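Glutathione S-transferase (Pseudomonas fluorescens, PDB 3M3M) binds glutathione and probably transfers it to electrophilic substrates, as a glutathione transferase. Local coordinates at residues A163-T168 and Q189-H194. Numbering follows the deposited sequence.
Sequences ALYAYT and QRVQSH
Tyr165 and Val191 mark the closest backbone approach of residues 163-168, at the end of helix 159-168, to residues 189-194, which carry the last turn of helix 182-192 into a loop; their CA atoms lie 7.9 Å apart. How one aromatic side chain can join two helices is well illustrated here, since Tyr165 makes every contact from its side, using its ring face for one neighbour and its hydroxyl for the next. Its CG stands anti to the backbone N, which brings the ring alongside Val191 and its hydroxyl up to Gln192. Over one face sits Val191 CG1, 3.8 Å from the ring centroid and 15° off the normal, a CH-pi contact. The ring atom closest to this methyl is Tyr165 CD1, at 3.7 Å. Both helices belong to the all-helical C-terminal domain of the glutathione S-transferase fold, and the turn that sends Tyr165 into this packing also carries Tyr167, which touches the bound glutathione. At the far end of the ring, Gln192 NE2 donates a hydrogen bond of 2.7 Å to Tyr165 OH. The hydroxyl lies almost in the amide plane, and the N-H...O angle is 152°, while amide and ring planes stand 76° apart. Gln192 CG, anti to the carbonyl carbon, already lies 3.1 Å from Tyr165 OH, and the extended end of the chain then presents NE2 to it. A phenylalanine here, lacking the hydroxyl, would probably leave the Gln192 amide without this acceptor and freer to turn. Trp187 and Met188, earlier on helix 182-192, also pack against Tyr165, and His169 stacks on its ring.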
ATOM      1  N   ALA A 163      -3.947  -0.366   3.186  1.00  6.61           N
ATOM      2  CA  ALA A 163      -2.972  -1.297   2.539  1.00  8.16           C
ATOM      3  C   ALA A 163      -3.386  -1.622   1.086  1.00  8.34           C
ATOM      4  O   ALA A 163      -2.542  -1.701   0.149  1.00  9.26           O
ATOM      5  CB  ALA A 163      -2.859  -2.570   3.417  1.00  7.72           C
ATOM      6  N   LEU A 164      -4.678  -1.948   0.873  1.00  7.22           N
ATOM      7  CA  LEU A 164      -5.148  -2.336  -0.477  1.00  7.01           C
ATOM      8  C   LEU A 164      -5.437  -1.130  -1.399  1.00  6.80           C
ATOM      9  O   LEU A 164      -5.365  -1.288  -2.646  1.00  8.97           O
ATOM     10  CB  LEU A 164      -6.358  -3.286  -0.386  1.00  6.60           C
ATOM     11  CG  LEU A 164      -5.825  -4.707   0.013  1.00 11.17           C
ATOM     12  CD1 LEU A 164      -6.772  -5.528   0.687  1.00 13.02           C
ATOM     13  CD2 LEU A 164      -5.303  -5.423  -1.204  1.00  6.39           C
ATOM     14  N   TYR A 165      -5.731   0.062  -0.835  1.00  7.90           N
ATOM     15  CA  TYR A 165      -6.023   1.204  -1.689  1.00  7.25           C
ATOM     16  C   TYR A 165      -4.770   1.658  -2.395  1.00  7.33           C
ATOM     17  O   TYR A 165      -4.858   2.122  -3.543  1.00  8.01           O
ATOM     18  CB  TYR A 165      -6.533   2.343  -0.813  1.00  5.64           C
ATOM     19  CG  TYR A 165      -6.868   3.601  -1.591  1.00  8.30           C
ATOM     20  CD1 TYR A 165      -8.133   3.709  -2.292  1.00  8.37           C
ATOM     21  CD2 TYR A 165      -5.946   4.637  -1.663  1.00  8.52           C
ATOM     22  CE1 TYR A 165      -8.416   4.849  -3.037  1.00  8.88           C
ATOM     23  CE2 TYR A 165      -6.240   5.791  -2.465  1.00  9.31           C
ATOM     24  CZ  TYR A 165      -7.436   5.840  -3.129  1.00 11.21           C
ATOM     25  OH  TYR A 165      -7.697   6.995  -3.903  1.00 10.18           O
ATOM     26  N   ALA A 166      -3.614   1.514  -1.717  1.00  8.29           N
ATOM     27  CA  ALA A 166      -2.394   2.155  -2.230  1.00  8.56           C
ATOM     28  C   ALA A 166      -2.091   1.733  -3.672  1.00  9.24           C
ATOM     29  O   ALA A 166      -1.847   2.624  -4.504  1.00  9.74           O
ATOM     30  CB  ALA A 166      -1.160   1.871  -1.284  1.00  8.39           C
ATOM     31  N   TYR A 167      -2.065   0.430  -3.992  1.00  7.71           N
ATOM     32  CA  TYR A 167      -1.861   0.094  -5.354  1.00  8.16           C
ATOM     33  C   TYR A 167      -3.200  -0.067  -6.110  1.00  9.69           C
ATOM     34  O   TYR A 167      -3.187   0.072  -7.337  1.00  8.73           O
ATOM     35  CB  TYR A 167      -1.100  -1.263  -5.459  1.00  7.47           C
ATOM     36  CG  TYR A 167       0.400  -1.002  -5.233  1.00  8.72           C
ATOM     37  CD1 TYR A 167       1.175  -0.410  -6.259  1.00  7.17           C
ATOM     38  CD2 TYR A 167       0.993  -1.447  -4.062  1.00  8.23           C
ATOM     39  CE1 TYR A 167       2.593  -0.191  -6.041  1.00  8.60           C
ATOM     40  CE2 TYR A 167       2.394  -1.290  -3.860  1.00 10.22           C
ATOM     41  CZ  TYR A 167       3.169  -0.684  -4.850  1.00 12.10           C
ATOM     42  OH  TYR A 167       4.571  -0.461  -4.583  1.00 15.09           O
ATOM     43  N   THR A 168      -4.251  -0.459  -5.420  1.00  8.03           N
ATOM     44  CA  THR A 168      -5.473  -0.658  -6.261  1.00  8.24           C
ATOM     45  C   THR A 168      -5.874   0.669  -6.966  1.00  9.53           C
ATOM     46  O   THR A 168      -6.300   0.626  -8.108  1.00  9.60           O
ATOM     47  CB  THR A 168      -6.636  -1.189  -5.443  1.00  8.33           C
ATOM     48  OG1 THR A 168      -6.263  -2.437  -4.811  1.00  7.67           O
ATOM     49  CG2 THR A 168      -7.875  -1.492  -6.365  1.00  8.77           C
ATOM     50  N   GLN A 189     -13.941   5.506  -3.899  1.00 12.57           N
ATOM     51  CA  GLN A 189     -14.676   6.757  -3.519  1.00 16.04           C
ATOM     52  C   GLN A 189     -14.866   7.057  -2.039  1.00 14.16           C
ATOM     53  O   GLN A 189     -14.622   8.196  -1.611  1.00 15.97           O
ATOM     54  CB  GLN A 189     -16.018   6.811  -4.282  1.00 17.21           C
ATOM     55  CG  GLN A 189     -15.869   7.639  -5.443  1.00 30.03           C
ATOM     56  CD  GLN A 189     -16.027   9.025  -4.930  1.00 41.87           C
ATOM     57  OE1 GLN A 189     -16.747   9.215  -3.916  1.00 51.57           O
ATOM     58  NE2 GLN A 189     -15.347   9.990  -5.533  1.00 44.99           N
ATOM     59  N   ARG A 190     -15.225   6.057  -1.225  1.00 11.74           N
ATOM     60  CA  ARG A 190     -15.350   6.181   0.195  1.00 12.78           C
ATOM     61  C   ARG A 190     -14.012   6.500   0.881  1.00 13.45           C
ATOM     62  O   ARG A 190     -13.950   7.334   1.745  1.00 13.26           O
ATOM     63  CB  ARG A 190     -15.925   4.896   0.862  1.00 11.75           C
ATOM     64  CG  ARG A 190     -17.322   4.681   0.400  1.00 18.62           C
ATOM     65  CD  ARG A 190     -18.103   3.813   1.392  1.00 29.14           C
ATOM     66  NE  ARG A 190     -17.820   2.553   0.889  1.00 31.95           N
ATOM     67  CZ  ARG A 190     -18.413   1.904  -0.111  1.00 31.62           C
ATOM     68  NH1 ARG A 190     -19.525   2.268  -0.767  1.00 31.04           N
ATOM     69  NH2 ARG A 190     -17.849   0.800  -0.428  1.00 15.71           N
ATOM     70  N   VAL A 191     -12.954   5.799   0.484  1.00 12.31           N
ATOM     71  CA  VAL A 191     -11.635   6.071   1.030  1.00 10.50           C
ATOM     72  C   VAL A 191     -11.262   7.507   0.774  1.00 10.87           C
ATOM     73  O   VAL A 191     -10.882   8.238   1.681  1.00 12.50           O
ATOM     74  CB  VAL A 191     -10.595   5.079   0.397  1.00 10.34           C
ATOM     75  CG1 VAL A 191      -9.127   5.533   0.767  1.00  9.44           C
ATOM     76  CG2 VAL A 191     -10.964   3.614   0.955  1.00 10.41           C
ATOM     77  N   GLN A 192     -11.382   7.890  -0.467  1.00 12.73           N
ATOM     78  CA  GLN A 192     -11.000   9.230  -0.936  1.00 15.65           C
ATOM     79  C   GLN A 192     -11.859  10.355  -0.327  1.00 16.74           C
ATOM     80  O   GLN A 192     -11.420  11.517  -0.349  1.00 18.07           O
ATOM     81  CB  GLN A 192     -11.243   9.294  -2.453  1.00 15.88           C
ATOM     82  CG  GLN A 192     -10.167   8.733  -3.217  1.00 21.68           C
ATOM     83  CD  GLN A 192     -10.650   8.382  -4.599  1.00 28.23           C
ATOM     84  OE1 GLN A 192     -11.660   8.980  -5.037  1.00 30.16           O
ATOM     85  NE2 GLN A 192      -9.954   7.420  -5.315  1.00 20.60           N
ATOM     86  N   SER A 193     -13.005  10.011   0.239  1.00 16.49           N
ATOM     87  CA  SER A 193     -13.873  10.975   0.852  1.00 16.25           C
ATOM     88  C   SER A 193     -13.515  11.281   2.291  1.00 16.58           C
ATOM     89  O   SER A 193     -14.116  12.186   2.914  1.00 17.25           O
ATOM     90  CB  SER A 193     -15.343  10.507   0.753  1.00 18.40           C
ATOM     91  OG  SER A 193     -15.651   9.548   1.765  1.00 22.75           O
ATOM     92  N   HIS A 194     -12.557  10.574   2.870  1.00 12.37           N
ATOM     93  CA  HIS A 194     -12.253  10.848   4.224  1.00 10.85           C
ATOM     94  C   HIS A 194     -11.710  12.301   4.279  1.00 11.28           C
ATOM     95  O   HIS A 194     -10.964  12.726   3.362  1.00 10.74           O
ATOM     96  CB  HIS A 194     -11.126   9.911   4.733  1.00 12.39           C
ATOM     97  CG  HIS A 194     -10.888  10.078   6.192  1.00 14.02           C
ATOM     98  ND1 HIS A 194     -10.228  11.182   6.732  1.00 11.56           N
ATOM     99  CD2 HIS A 194     -11.233   9.285   7.232  1.00 17.17           C
ATOM    100  CE1 HIS A 194     -10.171  11.051   8.048  1.00 13.50           C
ATOM    101  NE2 HIS A 194     -10.761   9.889   8.373  1.00 15.23           N
TER